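Local coordinates for protein glutamine cyclotransferase (Zymomonas mobilis, PDB 3NOL) that catalyses the cyclisation of N-terminal glutamine to pyroglutamate, as a bacterial glutaminyl cyclase with a calcium-containing beta-propeller fold, at residues Gly131-Asp136 with Glu176-Asp181. Sequence-based numbering, arbitrary orientation.
Sequences GLTHND and ELEWVD. With CA (calcium ion), chain B; SO4 (sulfate ion), chain D.
Thr133 and Trp179 join the innermost strands of two neighbouring blades of the beta-propeller, 132-134 and 177-180, which run nearly parallel beside the central calcium ion. One direct hydrogen bond links them: Trp179 N donates to Thr133 OG1 over 3.1 Å, at 156°. The hydroxyl lies anti to the backbone N of Thr133 (chi1 -172°), which turns OG1 to the backbone of Glu178 and Trp179 and leaves CG2 to pack 3.6 Å from Leu177 CB, the two side chains crossing at about a right angle.

Toward the C-terminal ends the contact is aromatic. Asn135 CB sits over the six-membered ring of Trp179 in a CH-pi contact, 3.5 Å from the centroid and 16° off the normal, while the Asn135 amide stands almost upright on the indole, with OD1 turned to the backbone N of Gln137 and Tyr138. At the ring's edge, Trp179 NE1 donates to O3 of a sulfate, probably from the crystallisation liquor, that Lys234 also holds. Replacing Trp179 with an alanine would probably leave Asn135 CB without the ring face it packs on and open a gap beside it.

Calcium and water connect the N-terminal ends of the two segments. Glu176 chelates the ion through both carboxylate oxygens, Leu177 O and Glu178 OE2 add two ligands, and Phe48 and Ile230 contribute from other blades, consistent with a structural metal tying the propeller's centre together. The strand 132-134 reaches this site through solvent: water 1 accepts from Leu132 N and donates to Glu176 OE2, and water 3 joins Thr133 OG1, 2.7 Å away, to Glu178 OE2 by a weak bond. Water 2 is itself a metal ligand, 2.4 Å from the calcium, and donates to Leu132 O at 2.8 Å.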
loop_
_atom_site.group_PDB
_atom_site.type_symbol
_atom_site.label_atom_id
_atom_site.label_comp_id
_atom_site.label_asym_id
_atom_site.label_seq_id
_atom_site.Cartn_x
_atom_site.Cartn_y
_atom_site.Cartn_z
ATOM N N GLY A 131 -6.553 -0.014 0.862
ATOM C CA GLY A 131 -5.391 -0.370 0.030
ATOM C C GLY A 131 -5.760 -0.932 -1.344
ATOM O O GLY A 131 -6.854 -1.464 -1.530
ATOM N N LEU A 132 -4.834 -0.802 -2.305
ATOM C CA LEU A 132 -5.042 -1.320 -3.646
ATOM C C LEU A 132 -3.715 -1.818 -4.222
ATOM O O LEU A 132 -2.698 -1.171 -4.081
ATOM C CB LEU A 132 -5.654 -0.253 -4.546
ATOM C CG LEU A 132 -6.072 -0.655 -5.955
ATOM C CD1 LEU A 132 -7.286 -1.623 -5.900
ATOM C CD2 LEU A 132 -6.404 0.618 -6.785
ATOM N N THR A 133 -3.757 -2.989 -4.838
ATOM C CA THR A 133 -2.596 -3.539 -5.562
ATOM C C THR A 133 -3.161 -4.342 -6.757
ATOM O O THR A 133 -4.371 -4.247 -7.063
ATOM C CB THR A 133 -1.650 -4.393 -4.616
ATOM O OG1 THR A 133 -0.440 -4.755 -5.311
ATOM C CG2 THR A 133 -2.364 -5.669 -4.112
ATOM N N HIS A 134 -2.316 -5.130 -7.414
ATOM C CA HIS A 134 -2.772 -5.940 -8.532
ATOM C C HIS A 134 -1.884 -7.146 -8.736
ATOM O O HIS A 134 -0.743 -7.155 -8.296
ATOM C CB HIS A 134 -2.847 -5.118 -9.824
ATOM C CG HIS A 134 -1.523 -4.837 -10.467
ATOM N ND1 HIS A 134 -0.920 -5.719 -11.345
ATOM C CD2 HIS A 134 -0.708 -3.760 -10.394
ATOM C CE1 HIS A 134 0.204 -5.188 -11.798
ATOM N NE2 HIS A 134 0.363 -4.006 -11.228
ATOM N N ASN A 135 -2.428 -8.165 -9.393
ATOM C CA ASN A 135 -1.587 -9.240 -9.896
ATOM C C ASN A 135 -1.716 -9.210 -11.435
ATOM O O ASN A 135 -2.072 -8.177 -12.005
ATOM C CB ASN A 135 -1.934 -10.583 -9.221
ATOM C CG ASN A 135 -3.374 -11.051 -9.495
ATOM O OD1 ASN A 135 -4.063 -10.540 -10.390
ATOM N ND2 ASN A 135 -3.836 -12.033 -8.702
ATOM N N ASP A 136 -1.423 -10.311 -12.114
ATOM C CA ASP A 136 -1.403 -10.260 -13.576
ATOM C C ASP A 136 -2.810 -10.159 -14.203
ATOM O O ASP A 136 -2.939 -9.802 -15.384
ATOM C CB ASP A 136 -0.639 -11.459 -14.157
ATOM C CG ASP A 136 0.862 -11.426 -13.852
ATOM O OD1 ASP A 136 1.423 -10.354 -13.498
ATOM O OD2 ASP A 136 1.488 -12.502 -14.000
ATOM N N GLU A 176 -2.916 -0.800 3.542
ATOM C CA GLU A 176 -2.098 -0.808 2.295
ATOM C C GLU A 176 -1.726 -2.244 1.885
ATOM O O GLU A 176 -1.419 -3.086 2.738
ATOM C CB GLU A 176 -0.855 0.110 2.397
ATOM C CG GLU A 176 -0.626 0.982 1.177
ATOM C CD GLU A 176 0.106 0.259 0.022
ATOM O OE1 GLU A 176 1.066 -0.508 0.292
ATOM O OE2 GLU A 176 -0.253 0.517 -1.157
ATOM N N LEU A 177 -1.798 -2.514 0.581
ATOM C CA LEU A 177 -1.567 -3.867 0.056
ATOM C C LEU A 177 -0.395 -3.870 -0.901
ATOM O O LEU A 177 -0.096 -2.834 -1.522
ATOM C CB LEU A 177 -2.780 -4.358 -0.733
ATOM C CG LEU A 177 -4.132 -4.453 -0.023
ATOM C CD1 LEU A 177 -5.158 -5.074 -0.979
ATOM C CD2 LEU A 177 -3.953 -5.285 1.249
ATOM N N GLU A 178 0.211 -5.047 -1.052
ATOM C CA GLU A 178 1.156 -5.273 -2.148
ATOM C C GLU A 178 1.191 -6.744 -2.559
ATOM O O GLU A 178 1.342 -7.609 -1.699
ATOM C CB GLU A 178 2.574 -4.811 -1.769
ATOM C CG GLU A 178 3.489 -4.761 -2.998
ATOM C CD GLU A 178 3.113 -3.637 -3.968
ATOM O OE1 GLU A 178 3.498 -3.745 -5.149
ATOM O OE2 GLU A 178 2.441 -2.638 -3.560
ATOM N N TRP A 179 1.045 -7.012 -3.860
ATOM C CA TRP A 179 1.247 -8.375 -4.393
ATOM C C TRP A 179 2.745 -8.641 -4.445
ATOM O O TRP A 179 3.498 -7.911 -5.108
ATOM C CB TRP A 179 0.678 -8.440 -5.802
ATOM C CG TRP A 179 0.744 -9.785 -6.407
ATOM C CD1 TRP A 179 1.676 -10.242 -7.306
ATOM C CD2 TRP A 179 -0.188 -10.852 -6.217
ATOM N NE1 TRP A 179 1.392 -11.544 -7.663
ATOM C CE2 TRP A 179 0.256 -11.947 -7.009
ATOM C CE3 TRP A 179 -1.336 -11.005 -5.435
ATOM C CZ2 TRP A 179 -0.436 -13.173 -7.061
ATOM C CZ3 TRP A 179 -2.026 -12.234 -5.490
ATOM C CH2 TRP A 179 -1.562 -13.301 -6.285
ATOM N N VAL A 180 3.193 -9.656 -3.714
ATOM C CA VAL A 180 4.605 -9.980 -3.649
ATOM C C VAL A 180 4.799 -11.473 -3.920
ATOM O O VAL A 180 4.457 -12.320 -3.082
ATOM C CB VAL A 180 5.222 -9.563 -2.274
ATOM C CG1 VAL A 180 6.733 -9.899 -2.188
ATOM C CG2 VAL A 180 4.975 -8.076 -1.971
ATOM N N ASP A 181 5.299 -11.771 -5.119
ATOM C CA ASP A 181 5.628 -13.145 -5.526
ATOM C C ASP A 181 4.512 -14.156 -5.181
ATOM O O ASP A 181 4.767 -15.179 -4.559
ATOM C CB ASP A 181 6.982 -13.550 -4.928
ATOM C CG ASP A 181 8.155 -12.819 -5.586
ATOM O OD1 ASP A 181 7.942 -11.941 -6.467
ATOM O OD2 ASP A 181 9.301 -13.125 -5.196
HETATM CA CA CA B . 1.422 -1.108 -2.141
HETATM S S SO4 D . 3.948 -13.131 -9.448
HETATM O O1 SO4 D . 4.987 -13.397 -10.446
HETATM O O2 SO4 D . 4.526 -12.456 -8.291
HETATM O O3 SO4 D . 2.930 -12.288 -10.072
HETATM O O4 SO4 D . 3.343 -14.392 -9.001
HETATM O O HOH W 1 -2.574 1.106 -2.371
HETATM O O HOH W 2 0.052 -0.812 -4.083
HETATM O O HOH W 3 0.852 -2.509 -6.142
#